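Local structure of fimbriae-associated protein FAP1 (Streptococcus parasanguinis, 2X12) at residues T161-A166 / P319-N324; A293-D298 / N324-A329; I177-A182 / T194-P199; Y247-K252 / D304-N309; G253-S258 / P299-D304. The protein forms serine-rich fimbriae on the bacterial cell wall that probably mediate adhesion and biofilm formation, with adhesion modulated by pH. All blocks are in the same frame, centred on the assembly; numbering follows the deposited sequence.

Interaction 1: T161-A166 / P319-N324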
# COMPACT_ATOMS: atom_id res chain seq x y z
N THR A 161 8.75 -4.96 -5.36
CA THR A 161 7.76 -5.51 -6.26
C THR A 161 6.52 -4.67 -6.28
O THR A 161 6.08 -4.24 -5.23
CB THR A 161 7.36 -6.84 -5.68
OG1 THR A 161 8.57 -7.55 -5.34
CG2 THR A 161 6.56 -7.65 -6.66
N GLN A 162 5.97 -4.41 -7.46
CA GLN A 162 4.68 -3.74 -7.57
C GLN A 162 3.65 -4.83 -7.75
O GLN A 162 3.91 -5.83 -8.40
CB GLN A 162 4.64 -2.74 -8.73
CG GLN A 162 3.41 -1.83 -8.62
CD GLN A 162 3.60 -0.37 -9.13
OE1 GLN A 162 4.57 -0.06 -9.84
NE2 GLN A 162 2.66 0.52 -8.77
N TYR A 163 2.48 -4.61 -7.19
CA TYR A 163 1.43 -5.61 -7.17
C TYR A 163 0.16 -5.07 -7.81
O TYR A 163 -0.26 -3.95 -7.47
CB TYR A 163 1.12 -5.94 -5.74
CG TYR A 163 2.18 -6.75 -5.02
CD1 TYR A 163 2.20 -8.14 -5.08
CD2 TYR A 163 3.11 -6.15 -4.22
CE1 TYR A 163 3.14 -8.90 -4.39
CE2 TYR A 163 4.05 -6.91 -3.51
CZ TYR A 163 4.07 -8.29 -3.61
OH TYR A 163 5.00 -9.04 -2.92
N TYR A 164 -0.44 -5.84 -8.71
CA TYR A 164 -1.54 -5.35 -9.50
C TYR A 164 -2.82 -6.06 -9.11
O TYR A 164 -2.86 -6.83 -8.16
CB TYR A 164 -1.24 -5.53 -10.99
CG TYR A 164 0.02 -4.81 -11.43
CD1 TYR A 164 -0.02 -3.61 -12.15
CD2 TYR A 164 1.27 -5.34 -11.12
CE1 TYR A 164 1.18 -2.96 -12.55
CE2 TYR A 164 2.46 -4.71 -11.50
CZ TYR A 164 2.42 -3.51 -12.21
OH TYR A 164 3.64 -2.93 -12.52
N TRP A 165 -3.89 -5.79 -9.84
CA TRP A 165 -5.17 -6.45 -9.61
C TRP A 165 -5.72 -7.00 -10.93
O TRP A 165 -5.93 -6.26 -11.89
CB TRP A 165 -6.12 -5.43 -8.97
CG TRP A 165 -7.52 -5.83 -8.83
CD1 TRP A 165 -8.54 -5.49 -9.65
CD2 TRP A 165 -8.08 -6.63 -7.80
NE1 TRP A 165 -9.70 -6.04 -9.21
CE2 TRP A 165 -9.45 -6.76 -8.08
CE3 TRP A 165 -7.54 -7.30 -6.69
CZ2 TRP A 165 -10.31 -7.49 -7.28
CZ3 TRP A 165 -8.38 -8.03 -5.91
CH2 TRP A 165 -9.76 -8.12 -6.21
N ALA A 166 -5.88 -8.30 -10.99
CA ALA A 166 -6.78 -8.94 -11.93
C ALA A 166 -7.99 -9.12 -11.10
O ALA A 166 -7.85 -9.40 -9.88
CB ALA A 166 -6.30 -10.33 -12.36
N PRO A 319 2.98 -9.73 -10.82
CA PRO A 319 2.17 -10.41 -9.85
C PRO A 319 0.88 -9.66 -9.55
O PRO A 319 0.86 -8.44 -9.51
CB PRO A 319 3.06 -10.38 -8.61
CG PRO A 319 3.75 -9.09 -8.72
CD PRO A 319 3.97 -8.85 -10.20
N TYR A 320 -0.20 -10.38 -9.28
CA TYR A 320 -1.41 -9.72 -8.86
C TYR A 320 -1.94 -10.31 -7.60
O TYR A 320 -1.65 -11.48 -7.34
CB TYR A 320 -2.49 -9.79 -9.95
CG TYR A 320 -2.94 -11.14 -10.38
CD1 TYR A 320 -2.40 -11.74 -11.50
CD2 TYR A 320 -3.98 -11.78 -9.73
CE1 TYR A 320 -2.83 -12.98 -11.94
CE2 TYR A 320 -4.43 -13.02 -10.16
CZ TYR A 320 -3.86 -13.61 -11.26
OH TYR A 320 -4.29 -14.84 -11.69
N VAL A 321 -2.72 -9.51 -6.86
CA VAL A 321 -3.37 -9.98 -5.62
C VAL A 321 -4.77 -10.57 -5.79
O VAL A 321 -5.60 -10.06 -6.58
CB VAL A 321 -3.52 -8.83 -4.61
CG1 VAL A 321 -4.31 -9.30 -3.38
CG2 VAL A 321 -2.14 -8.29 -4.23
N ILE A 322 -5.02 -11.65 -5.07
CA ILE A 322 -6.34 -12.25 -4.98
C ILE A 322 -6.91 -11.89 -3.61
O ILE A 322 -6.24 -12.04 -2.55
CB ILE A 322 -6.30 -13.76 -5.11
CG1 ILE A 322 -6.00 -14.17 -6.56
CG2 ILE A 322 -7.62 -14.38 -4.64
CD1 ILE A 322 -5.20 -15.49 -6.71
N ALA A 323 -8.16 -11.45 -3.61
CA ALA A 323 -8.71 -10.94 -2.38
C ALA A 323 -8.89 -12.10 -1.45
O ALA A 323 -9.15 -13.20 -1.90
CB ALA A 323 -10.00 -10.24 -2.64
N ASN A 324 -8.71 -11.85 -0.16
CA ASN A 324 -8.95 -12.88 0.85
C ASN A 324 -10.46 -13.12 0.99
O ASN A 324 -10.92 -14.22 1.22
CB ASN A 324 -8.30 -12.49 2.19
CG ASN A 324 -6.77 -12.48 2.13
OD1 ASN A 324 -6.16 -13.25 1.37
ND2 ASN A 324 -6.14 -11.61 2.91
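Tyr164 and Tyr320 meet across a single beta bridge, their CA atoms 4.4 Å apart, and both backbone polar atoms of Tyr164 find partners in the opposing segment. Tyr164 N donates to Pro319 O at 3.0 Å, with an N-H...O angle of 163°. Tyr164 O accepts from Val321 N, also at 3.0 Å. The same oxygen lies 3.3 Å from Tyr320 CA in a CA-H...O contact. Tyr320 CG stands between its backbone N and carbonyl carbon (chi1 61°), bringing one ring face to Ala166, whose CB sits over the centre, 3.9 Å from the Tyr320 ring centroid, as a CH-pi contact. Farther back, Pro319 CG packs on Thr161 CG2 (3.8 Å), and the Pro319 ring crosses the Tyr163 side chain at about a right angle. Trp165 touches Ala323 through CH2, 4.2 Å from Ala323 CB. Other backbone groups bond outward: Thr161 with Gln334, Tyr163 with Gly332, Trp165 with Lys174, Tyr320 with Asn309 and Ile322 with Lys307. The bridge thus joins the two-stranded ribbon of 307-311 and 318-322 to strand 162-163, itself paired with strand 330-336, where Ile330 packs against Trp165 and Val321.

Interaction 2: A293-D298 / N324-A329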
# COMPACT_ATOMS: atom_id res chain seq x y z
N ALA A 293 -6.82 -1.21 -0.47
CA ALA A 293 -8.00 -1.97 -0.93
C ALA A 293 -9.22 -1.13 -0.80
O ALA A 293 -9.22 -0.23 -0.01
CB ALA A 293 -8.17 -3.21 -0.17
N THR A 294 -10.24 -1.43 -1.59
CA THR A 294 -11.57 -0.94 -1.37
C THR A 294 -12.50 -2.07 -0.97
O THR A 294 -12.33 -3.19 -1.45
CB THR A 294 -12.11 -0.34 -2.66
OG1 THR A 294 -11.44 0.91 -2.96
CG2 THR A 294 -13.55 -0.12 -2.51
N THR A 295 -13.46 -1.82 -0.07
CA THR A 295 -14.61 -2.71 0.09
C THR A 295 -15.91 -1.98 -0.18
O THR A 295 -16.06 -0.87 0.21
CB THR A 295 -14.75 -3.35 1.46
OG1 THR A 295 -14.86 -2.33 2.43
CG2 THR A 295 -13.62 -4.21 1.78
N LEU A 296 -16.87 -2.66 -0.77
CA LEU A 296 -18.12 -2.08 -1.17
C LEU A 296 -19.05 -1.82 -0.03
O LEU A 296 -19.89 -0.96 -0.15
CB LEU A 296 -18.80 -2.98 -2.17
CG LEU A 296 -17.87 -3.17 -3.39
CD1 LEU A 296 -18.50 -3.95 -4.54
CD2 LEU A 296 -17.42 -1.84 -3.92
N SER A 297 -18.94 -2.53 1.10
CA SER A 297 -19.85 -2.18 2.20
C SER A 297 -19.33 -2.41 3.57
O SER A 297 -19.72 -1.69 4.47
CB SER A 297 -21.16 -2.93 2.08
OG SER A 297 -21.14 -4.05 2.93
N ASP A 298 -18.49 -3.42 3.72
CA ASP A 298 -18.04 -3.93 5.00
C ASP A 298 -16.72 -3.29 5.42
O ASP A 298 -15.74 -3.36 4.67
CB ASP A 298 -17.85 -5.45 4.88
CG ASP A 298 -17.72 -6.18 6.25
OD1 ASP A 298 -17.57 -5.53 7.32
OD2 ASP A 298 -17.78 -7.43 6.26
N ASN A 324 -8.71 -11.85 -0.16
CA ASN A 324 -8.95 -12.88 0.85
C ASN A 324 -10.46 -13.12 0.99
O ASN A 324 -10.92 -14.22 1.22
CB ASN A 324 -8.30 -12.49 2.19
CG ASN A 324 -6.77 -12.48 2.13
OD1 ASN A 324 -6.16 -13.25 1.37
ND2 ASN A 324 -6.14 -11.61 2.91
N ASP A 325 -11.21 -12.04 0.85
CA ASP A 325 -12.64 -12.08 0.91
C ASP A 325 -13.23 -11.01 -0.01
O ASP A 325 -13.35 -11.19 -1.23
CB ASP A 325 -13.12 -11.84 2.35
CG ASP A 325 -13.78 -13.09 2.98
OD1 ASP A 325 -13.18 -13.58 4.01
OD2 ASP A 325 -14.86 -13.54 2.44
N SER A 326 -13.55 -9.87 0.60
CA SER A 326 -14.53 -8.94 0.06
C SER A 326 -13.85 -7.65 -0.39
O SER A 326 -14.52 -6.70 -0.85
CB SER A 326 -15.56 -8.64 1.15
OG SER A 326 -14.89 -8.06 2.26
N GLY A 327 -12.54 -7.62 -0.21
CA GLY A 327 -11.72 -6.55 -0.71
C GLY A 327 -11.66 -6.60 -2.22
O GLY A 327 -11.85 -7.67 -2.83
N THR A 328 -11.43 -5.45 -2.82
CA THR A 328 -11.35 -5.37 -4.26
C THR A 328 -10.44 -4.18 -4.61
O THR A 328 -10.02 -3.44 -3.74
CB THR A 328 -12.76 -5.26 -4.91
OG1 THR A 328 -12.73 -5.60 -6.31
CG2 THR A 328 -13.30 -3.88 -4.74
N ALA A 329 -10.16 -4.04 -5.91
CA ALA A 329 -9.18 -3.07 -6.42
C ALA A 329 -7.93 -3.03 -5.56
O ALA A 329 -7.48 -1.97 -5.21
CB ALA A 329 -9.77 -1.72 -6.52
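Thr294 and Thr328 form an antiparallel hydrogen-bonded pair in the larger beta sheet, where strand 287-295 meets the short strand 327-328 just before the chain turns a corner at Ala329. Thr294 N donates to Thr328 O at 3.0 Å, and Thr328 N returns a bond to Thr294 O at 2.8 Å; the first is straighter (169°) than the second (142°). Both side chains rise on the same face of the sheet. With OG1 of Thr328 turned away from its backbone N (chi1 -162°), the methyl is left to fold over the strand toward its neighbour, and CG2 comes to rest 3.5 Å from Thr294 O. The hydroxyl of Thr294 bonds across to Tyr197 OH, so its polar end belongs to the neighbouring hairpin, while the Thr328 side chain touches Trp165. Ser326, next in buried surface, lies beside the end of strand 287-295: its carbonyl O is 3.7 Å from Thr295 CG2, and its hydroxyl OG lies 4.1 Å from that same Thr295 CG2. The methyl of Thr295 therefore faces this turn, while its hydroxyl serves its own chain: Thr295 OG1 donates to Asp298 O at 2.6 Å, approaching from above the carbonyl plane.

Interaction 3: I177-A182 / T194-P199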
# COMPACT_ATOMS: atom_id res chain seq x y z
N ILE A 177 -2.52 1.96 -8.16
CA ILE A 177 -1.64 2.91 -7.50
C ILE A 177 -1.10 3.98 -8.49
O ILE A 177 -0.25 3.68 -9.34
CB ILE A 177 -0.50 2.15 -6.76
CG1 ILE A 177 -0.98 1.77 -5.39
CG2 ILE A 177 0.68 3.04 -6.55
CD1 ILE A 177 -1.77 0.59 -5.38
N SER A 178 -1.60 5.22 -8.37
CA SER A 178 -1.06 6.34 -9.15
C SER A 178 0.39 6.60 -8.74
O SER A 178 1.20 6.90 -9.57
CB SER A 178 -1.84 7.68 -8.97
OG SER A 178 -3.25 7.54 -8.79
N SER A 179 0.70 6.52 -7.45
CA SER A 179 2.05 6.89 -6.98
C SER A 179 2.32 6.50 -5.52
O SER A 179 1.43 6.40 -4.69
CB SER A 179 2.25 8.41 -7.14
OG SER A 179 1.91 9.09 -5.96
N ILE A 180 3.58 6.31 -5.19
CA ILE A 180 3.95 6.23 -3.78
C ILE A 180 5.13 7.17 -3.58
O ILE A 180 6.00 7.28 -4.46
CB ILE A 180 4.34 4.82 -3.35
CG1 ILE A 180 3.17 3.89 -3.62
CG2 ILE A 180 4.63 4.82 -1.91
CD1 ILE A 180 3.24 2.53 -3.01
N SER A 181 5.15 7.85 -2.44
CA SER A 181 6.10 8.90 -2.24
C SER A 181 6.42 8.84 -0.79
O SER A 181 5.49 8.74 0.01
CB SER A 181 5.46 10.24 -2.65
OG SER A 181 5.96 11.37 -1.94
N ALA A 182 7.71 8.86 -0.45
CA ALA A 182 8.16 8.84 0.93
C ALA A 182 9.18 9.94 1.16
O ALA A 182 10.16 10.03 0.42
CB ALA A 182 8.76 7.52 1.24
N THR A 194 3.09 8.61 1.38
CA THR A 194 1.90 9.09 0.72
C THR A 194 1.63 8.12 -0.40
O THR A 194 2.50 7.91 -1.24
CB THR A 194 2.14 10.45 0.12
OG1 THR A 194 2.34 11.41 1.15
CG2 THR A 194 0.95 10.85 -0.74
N VAL A 195 0.45 7.48 -0.36
CA VAL A 195 -0.01 6.59 -1.42
C VAL A 195 -1.22 7.23 -2.07
O VAL A 195 -2.14 7.74 -1.41
CB VAL A 195 -0.36 5.17 -0.88
CG1 VAL A 195 -0.91 4.28 -1.98
CG2 VAL A 195 0.87 4.53 -0.26
N GLU A 196 -1.18 7.28 -3.38
CA GLU A 196 -2.26 7.80 -4.15
C GLU A 196 -2.91 6.61 -4.78
O GLU A 196 -2.36 6.05 -5.73
CB GLU A 196 -1.75 8.74 -5.22
CG GLU A 196 -1.12 10.03 -4.68
CD GLU A 196 -2.09 10.95 -3.90
OE1 GLU A 196 -3.27 10.56 -3.68
OE2 GLU A 196 -1.63 12.06 -3.51
N TYR A 197 -4.06 6.25 -4.22
CA TYR A 197 -4.90 5.14 -4.64
C TYR A 197 -6.01 5.62 -5.58
O TYR A 197 -6.69 6.59 -5.28
CB TYR A 197 -5.52 4.52 -3.39
CG TYR A 197 -6.36 3.26 -3.54
CD1 TYR A 197 -6.01 2.23 -4.40
CD2 TYR A 197 -7.46 3.06 -2.72
CE1 TYR A 197 -6.76 1.05 -4.45
CE2 TYR A 197 -8.22 1.88 -2.76
CZ TYR A 197 -7.88 0.87 -3.63
OH TYR A 197 -8.67 -0.28 -3.69
N ASP A 198 -6.18 4.94 -6.71
CA ASP A 198 -7.24 5.25 -7.68
C ASP A 198 -7.99 4.02 -8.16
O ASP A 198 -7.70 3.46 -9.19
CB ASP A 198 -6.64 5.95 -8.90
CG ASP A 198 -7.70 6.35 -9.90
OD1 ASP A 198 -8.87 6.55 -9.49
OD2 ASP A 198 -7.36 6.46 -11.10
N PRO A 199 -8.98 3.60 -7.42
CA PRO A 199 -9.69 2.40 -7.81
C PRO A 199 -10.74 2.68 -8.88
O PRO A 199 -11.38 1.80 -9.39
CB PRO A 199 -10.33 1.94 -6.51
CG PRO A 199 -10.45 3.14 -5.71
CD PRO A 199 -9.29 3.98 -6.05
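A classic beta bulge interrupts the hairpin of strands 177-185 and 190-197: Ser178 and Ser179 together face the single residue Glu196. Ser178 N donates to Glu196 O (2.9 Å), and Glu196 N bonds to Ser179 O (3.1 Å) almost straight, at 173°. Beyond the bulge the regular antiparallel ladder resumes, with Ser181 N to Thr194 O at 2.9 Å and Thr194 N to Ser181 O at 2.8 Å. The strand axes run nearly antiparallel. On one face Ile180 and Val195 lie side by side, pointing the same way; Ile180 CG2 is 4.1 Å from Val195 CG2. Ile177 CG1 adds a contact of 4.2 Å with Val195 CG1. Both Ile180 and Val195 reach Met290 of strand 287-295, so this is the face that packs on the other sheet. The opposite face carries Ser179, Ser181, Thr194 and Glu196. There Ser179 OG lies against the aliphatic part of Glu196, 3.4 Å from its CG, and the turn about the Glu196 CB-CG bond (chi2 -63°) leads the carboxylate away, where OE1 bonds to Thr269 OG1. Chemically the hairpin is two-sided: backbone bonds hold the strands, branched aliphatic groups join the interior, and hydroxyls with a carboxylate occupy the other surface.

Interaction 4: Y247-K252 / D304-N309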
# COMPACT_ATOMS: atom_id res chain seq x y z
N TYR A 247 -7.36 -14.22 10.00
CA TYR A 247 -7.28 -15.46 9.24
C TYR A 247 -6.27 -16.46 9.78
O TYR A 247 -6.21 -17.58 9.30
CB TYR A 247 -6.91 -15.14 7.80
CG TYR A 247 -7.93 -14.33 7.03
CD1 TYR A 247 -9.10 -14.89 6.59
CD2 TYR A 247 -7.68 -13.02 6.70
CE1 TYR A 247 -10.03 -14.13 5.86
CE2 TYR A 247 -8.60 -12.26 5.98
CZ TYR A 247 -9.76 -12.82 5.57
OH TYR A 247 -10.62 -12.05 4.87
N GLY A 248 -5.44 -16.03 10.75
CA GLY A 248 -4.40 -16.90 11.34
C GLY A 248 -3.43 -17.47 10.29
O GLY A 248 -3.01 -18.59 10.39
N ASN A 249 -3.09 -16.66 9.29
CA ASN A 249 -2.21 -17.06 8.21
C ASN A 249 -0.81 -16.59 8.49
O ASN A 249 0.00 -16.52 7.59
CB ASN A 249 -2.72 -16.46 6.88
CG ASN A 249 -2.36 -14.96 6.71
OD1 ASN A 249 -1.67 -14.40 7.55
ND2 ASN A 249 -2.82 -14.33 5.62
N GLY A 250 -0.55 -16.17 9.72
CA GLY A 250 0.78 -15.73 10.08
C GLY A 250 1.34 -14.41 9.54
O GLY A 250 2.46 -14.02 9.95
N SER A 251 0.62 -13.71 8.66
CA SER A 251 0.99 -12.34 8.31
C SER A 251 0.95 -11.46 9.53
O SER A 251 -0.01 -11.44 10.25
CB SER A 251 0.03 -11.73 7.30
OG SER A 251 -0.02 -12.47 6.10
N LYS A 252 2.01 -10.72 9.76
CA LYS A 252 2.06 -9.77 10.87
C LYS A 252 1.61 -8.49 10.21
O LYS A 252 1.32 -8.51 9.01
CB LYS A 252 3.48 -9.72 11.46
CG LYS A 252 3.79 -11.04 12.22
CD LYS A 252 5.26 -11.39 12.31
CE LYS A 252 5.40 -12.90 12.59
NZ LYS A 252 6.68 -13.23 13.30
N ASP A 304 -4.02 -8.46 3.22
CA ASP A 304 -2.57 -8.60 3.12
C ASP A 304 -2.46 -9.12 1.73
O ASP A 304 -3.51 -9.28 1.08
CB ASP A 304 -2.04 -9.62 4.12
CG ASP A 304 -2.67 -11.01 3.97
OD1 ASP A 304 -3.35 -11.26 2.96
OD2 ASP A 304 -2.48 -11.88 4.88
N GLY A 305 -1.28 -9.44 1.25
CA GLY A 305 -1.25 -9.93 -0.13
C GLY A 305 -1.06 -11.41 -0.20
O GLY A 305 -0.38 -11.91 -1.10
N SER A 306 -1.62 -12.14 0.74
CA SER A 306 -1.11 -13.47 0.96
C SER A 306 -1.50 -14.43 -0.14
O SER A 306 -0.83 -15.41 -0.33
CB SER A 306 -1.57 -14.01 2.30
OG SER A 306 -2.95 -13.80 2.46
N LYS A 307 -2.61 -14.20 -0.83
CA LYS A 307 -3.00 -15.02 -1.97
C LYS A 307 -2.71 -14.20 -3.19
O LYS A 307 -2.89 -13.00 -3.16
CB LYS A 307 -4.50 -15.33 -1.93
CG LYS A 307 -4.88 -16.53 -1.00
CD LYS A 307 -6.25 -16.34 -0.27
CE LYS A 307 -7.36 -17.37 -0.64
NZ LYS A 307 -8.69 -16.62 -0.91
N GLY A 308 -2.27 -14.83 -4.27
CA GLY A 308 -1.94 -14.07 -5.48
C GLY A 308 -1.42 -14.94 -6.60
O GLY A 308 -1.27 -16.13 -6.42
N ASN A 309 -1.18 -14.35 -7.76
CA ASN A 309 -0.66 -15.11 -8.91
C ASN A 309 -0.04 -14.14 -9.91
O ASN A 309 0.12 -12.97 -9.58
CB ASN A 309 -1.78 -15.94 -9.55
CG ASN A 309 -1.27 -17.19 -10.28
OD1 ASN A 309 -0.12 -17.24 -10.71
ND2 ASN A 309 -2.14 -18.18 -10.45
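Asn249 and Asp304 reach for each other with matching first torsions: each CG sits over its own backbone, flanked by N and C (chi1 78° in Asn249, 57° in Asp304). The side chains arrive from opposite directions, and the amide and carboxylate planes end only 4° apart. Asn249 ND2 then donates to Asp304 OD2 at 2.6 Å, almost straight, in the plane of the amide and onto the syn lone pair of the oxygen. The same OD2 is approached by Ser251 OG at 2.8 Å. Each partner is held in shape by an Asx turn. Asn249 OD1 accepts from Ser251 N (2.6 Å), which brings the serine back beside the amide; it also takes a bond from Asn245 ND2. Asp304 OD1 accepts from Ser306 N at 2.9 Å and from Ser306 OG at 2.6 Å, both donors coming from one face of the carboxylate, the backbone N well above its plane. Asn324 ND2 adds a further bond to OD1. The contact thus clips the loop before strand 254-263 to the turn leading into strand 307-311, mainly through polar side-chain groups. A buried carboxylate surrounded by so many N-H and hydroxyl groups would probably be stabilised in its ionised form, and the ND2-OD2 bond together with the two Asx turns limits the rotation of both flat groups.

Interaction 5: G253-S258 / P299-D304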
# COMPACT_ATOMS: atom_id res chain seq x y z
N GLY A 253 1.47 -7.37 10.87
CA GLY A 253 1.00 -6.26 10.00
C GLY A 253 -0.50 -6.16 9.85
O GLY A 253 -1.20 -7.13 10.05
N ILE A 254 -0.97 -4.95 9.56
CA ILE A 254 -2.32 -4.48 9.96
C ILE A 254 -3.08 -3.67 8.90
O ILE A 254 -2.50 -2.87 8.15
CB ILE A 254 -2.22 -3.55 11.18
CG1 ILE A 254 -1.32 -4.19 12.26
CG2 ILE A 254 -3.58 -3.21 11.72
CD1 ILE A 254 -1.47 -3.59 13.67
N GLU A 255 -4.39 -3.88 8.82
CA GLU A 255 -5.17 -3.10 7.86
C GLU A 255 -5.67 -1.89 8.65
O GLU A 255 -6.27 -2.03 9.69
CB GLU A 255 -6.34 -3.88 7.17
CG GLU A 255 -6.86 -3.22 5.82
CD GLU A 255 -6.22 -3.82 4.56
OE1 GLU A 255 -6.00 -5.06 4.68
OE2 GLU A 255 -5.95 -3.13 3.48
N TYR A 256 -5.35 -0.71 8.15
CA TYR A 256 -5.90 0.51 8.68
C TYR A 256 -7.05 0.89 7.77
O TYR A 256 -6.86 1.08 6.56
CB TYR A 256 -4.80 1.55 8.70
CG TYR A 256 -3.64 1.09 9.53
CD1 TYR A 256 -3.58 1.38 10.88
CD2 TYR A 256 -2.67 0.29 9.00
CE1 TYR A 256 -2.58 0.92 11.67
CE2 TYR A 256 -1.63 -0.18 9.81
CZ TYR A 256 -1.61 0.16 11.15
OH TYR A 256 -0.62 -0.25 12.00
N VAL A 257 -8.26 0.91 8.31
CA VAL A 257 -9.44 1.10 7.47
C VAL A 257 -10.06 2.43 7.79
O VAL A 257 -9.96 2.89 8.92
CB VAL A 257 -10.45 0.02 7.71
CG1 VAL A 257 -11.71 0.36 7.00
CG2 VAL A 257 -9.91 -1.27 7.21
N SER A 258 -10.69 3.08 6.82
CA SER A 258 -11.24 4.40 7.09
C SER A 258 -12.41 4.34 8.07
O SER A 258 -13.18 3.34 8.13
CB SER A 258 -11.71 5.06 5.81
OG SER A 258 -12.59 4.23 5.12
N PRO A 299 -16.65 -2.72 6.63
CA PRO A 299 -15.41 -2.10 7.16
C PRO A 299 -14.43 -3.04 7.85
O PRO A 299 -13.39 -2.57 8.34
CB PRO A 299 -15.94 -1.14 8.21
CG PRO A 299 -17.15 -1.82 8.74
CD PRO A 299 -17.78 -2.53 7.56
N HIS A 300 -14.75 -4.33 7.91
CA HIS A 300 -13.91 -5.28 8.58
C HIS A 300 -13.24 -6.17 7.57
O HIS A 300 -13.77 -7.20 7.18
CB HIS A 300 -14.72 -6.10 9.54
CG HIS A 300 -13.90 -6.87 10.52
ND1 HIS A 300 -13.15 -6.26 11.51
CD2 HIS A 300 -13.70 -8.20 10.65
CE1 HIS A 300 -12.55 -7.20 12.23
NE2 HIS A 300 -12.86 -8.38 11.72
N PHE A 301 -12.04 -5.79 7.16
CA PHE A 301 -11.33 -6.60 6.19
C PHE A 301 -9.83 -6.60 6.37
O PHE A 301 -9.29 -5.66 6.91
CB PHE A 301 -11.69 -6.14 4.78
CG PHE A 301 -11.38 -4.72 4.50
CD1 PHE A 301 -12.28 -3.74 4.83
CD2 PHE A 301 -10.23 -4.38 3.88
CE1 PHE A 301 -12.02 -2.42 4.57
CE2 PHE A 301 -9.96 -3.07 3.60
CZ PHE A 301 -10.87 -2.08 3.93
N TYR A 302 -9.17 -7.66 5.90
CA TYR A 302 -7.73 -7.77 6.05
C TYR A 302 -7.23 -8.31 4.75
O TYR A 302 -7.37 -9.49 4.49
CB TYR A 302 -7.39 -8.69 7.21
CG TYR A 302 -5.95 -8.75 7.67
CD1 TYR A 302 -5.46 -7.88 8.61
CD2 TYR A 302 -5.11 -9.74 7.26
CE1 TYR A 302 -4.16 -7.95 9.04
CE2 TYR A 302 -3.80 -9.83 7.71
CZ TYR A 302 -3.34 -8.93 8.59
OH TYR A 302 -2.05 -9.07 9.05
N GLU A 303 -6.74 -7.43 3.90
CA GLU A 303 -6.20 -7.79 2.60
C GLU A 303 -4.73 -7.48 2.66
O GLU A 303 -4.29 -6.36 2.35
CB GLU A 303 -6.92 -7.00 1.52
CG GLU A 303 -8.43 -7.24 1.51
CD GLU A 303 -8.82 -8.71 1.20
OE1 GLU A 303 -7.92 -9.46 0.69
OE2 GLU A 303 -10.00 -9.10 1.50
N ASP A 304 -4.02 -8.46 3.22
CA ASP A 304 -2.57 -8.60 3.12
C ASP A 304 -2.46 -9.12 1.73
O ASP A 304 -3.51 -9.28 1.08
CB ASP A 304 -2.04 -9.62 4.12
CG ASP A 304 -2.67 -11.01 3.97
OD1 ASP A 304 -3.35 -11.26 2.96
OD2 ASP A 304 -2.48 -11.88 4.88
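Two polar links tie Glu255 and Gly253 to the chain between Pro299 and Asp304. Glu303 N donates to Glu255 OE1 at 2.6 Å, on the syn side of the oxygen but 33° out of the carboxylate plane. Glu255 extends away from its backbone N through CG, then turns about the CB-CG bond (chi2 96°), which carries the carboxylate to the backbone of Glu303. The second link, from Tyr302 OH to Gly253 O, has the carbonyl at the edge of the phenol ring; its modelled separation is too short to be trusted, so its exact geometry is doubtful.

Apolar packing centres on Phe301. Val257 CG2 lies over one face of the ring, 3.9 Å from the Phe301 ring centroid and 28° off its normal, a CH-pi contact. The other methyl, Val257 CG1, also approaches the ring, 3.7 Å from Phe301 CE1. Glu255 crosses the Phe301 side chain at about a right angle, its CG 3.8 Å from Phe301 CE2.

Around this core, strand 254-263 is bonded to strands 212-220 and 240-243, so the chain 299-304 covers a face of the sheet. Glu303 sends its own carboxylate to Asn324 N and Asp325 N. Glu255 OE1 and Glu303 OE1 lie 6.2 Å apart, with Asp304 somewhat farther; two acids at this distance might raise the proton affinity of Glu255 slightly, though their own N-H and hydroxyl partners and the bond from Glu303 N would offset this.

How the interactions relate
Asn324 and Asp304 each belong to two contacts. Interactions 1 and 2 share Asn324, and their centres lie 13 Å apart; interactions 4 and 5 share Asp304, with centres 12 Å apart. A probable hydrogen bond from Asn324 ND2 to Asp304 OD1 (2.8 Å) joins the two pairs. Interactions 2 and 5 are closer still, at 10 Å between centres, and Thr295 CG2 packs 3.4 Å from Phe301 CD1. Interaction 3 stands apart from interactions 4 and 5, with nearest atoms about 11 Å and about 8 Å away. It touches interaction 1, where Ile177 CG2 lies 3.9 Å from Gln162 NE2, and reaches interaction 2 through Tyr197 OH, 2.6 Å from Ala329 O, meeting the larger sheet there.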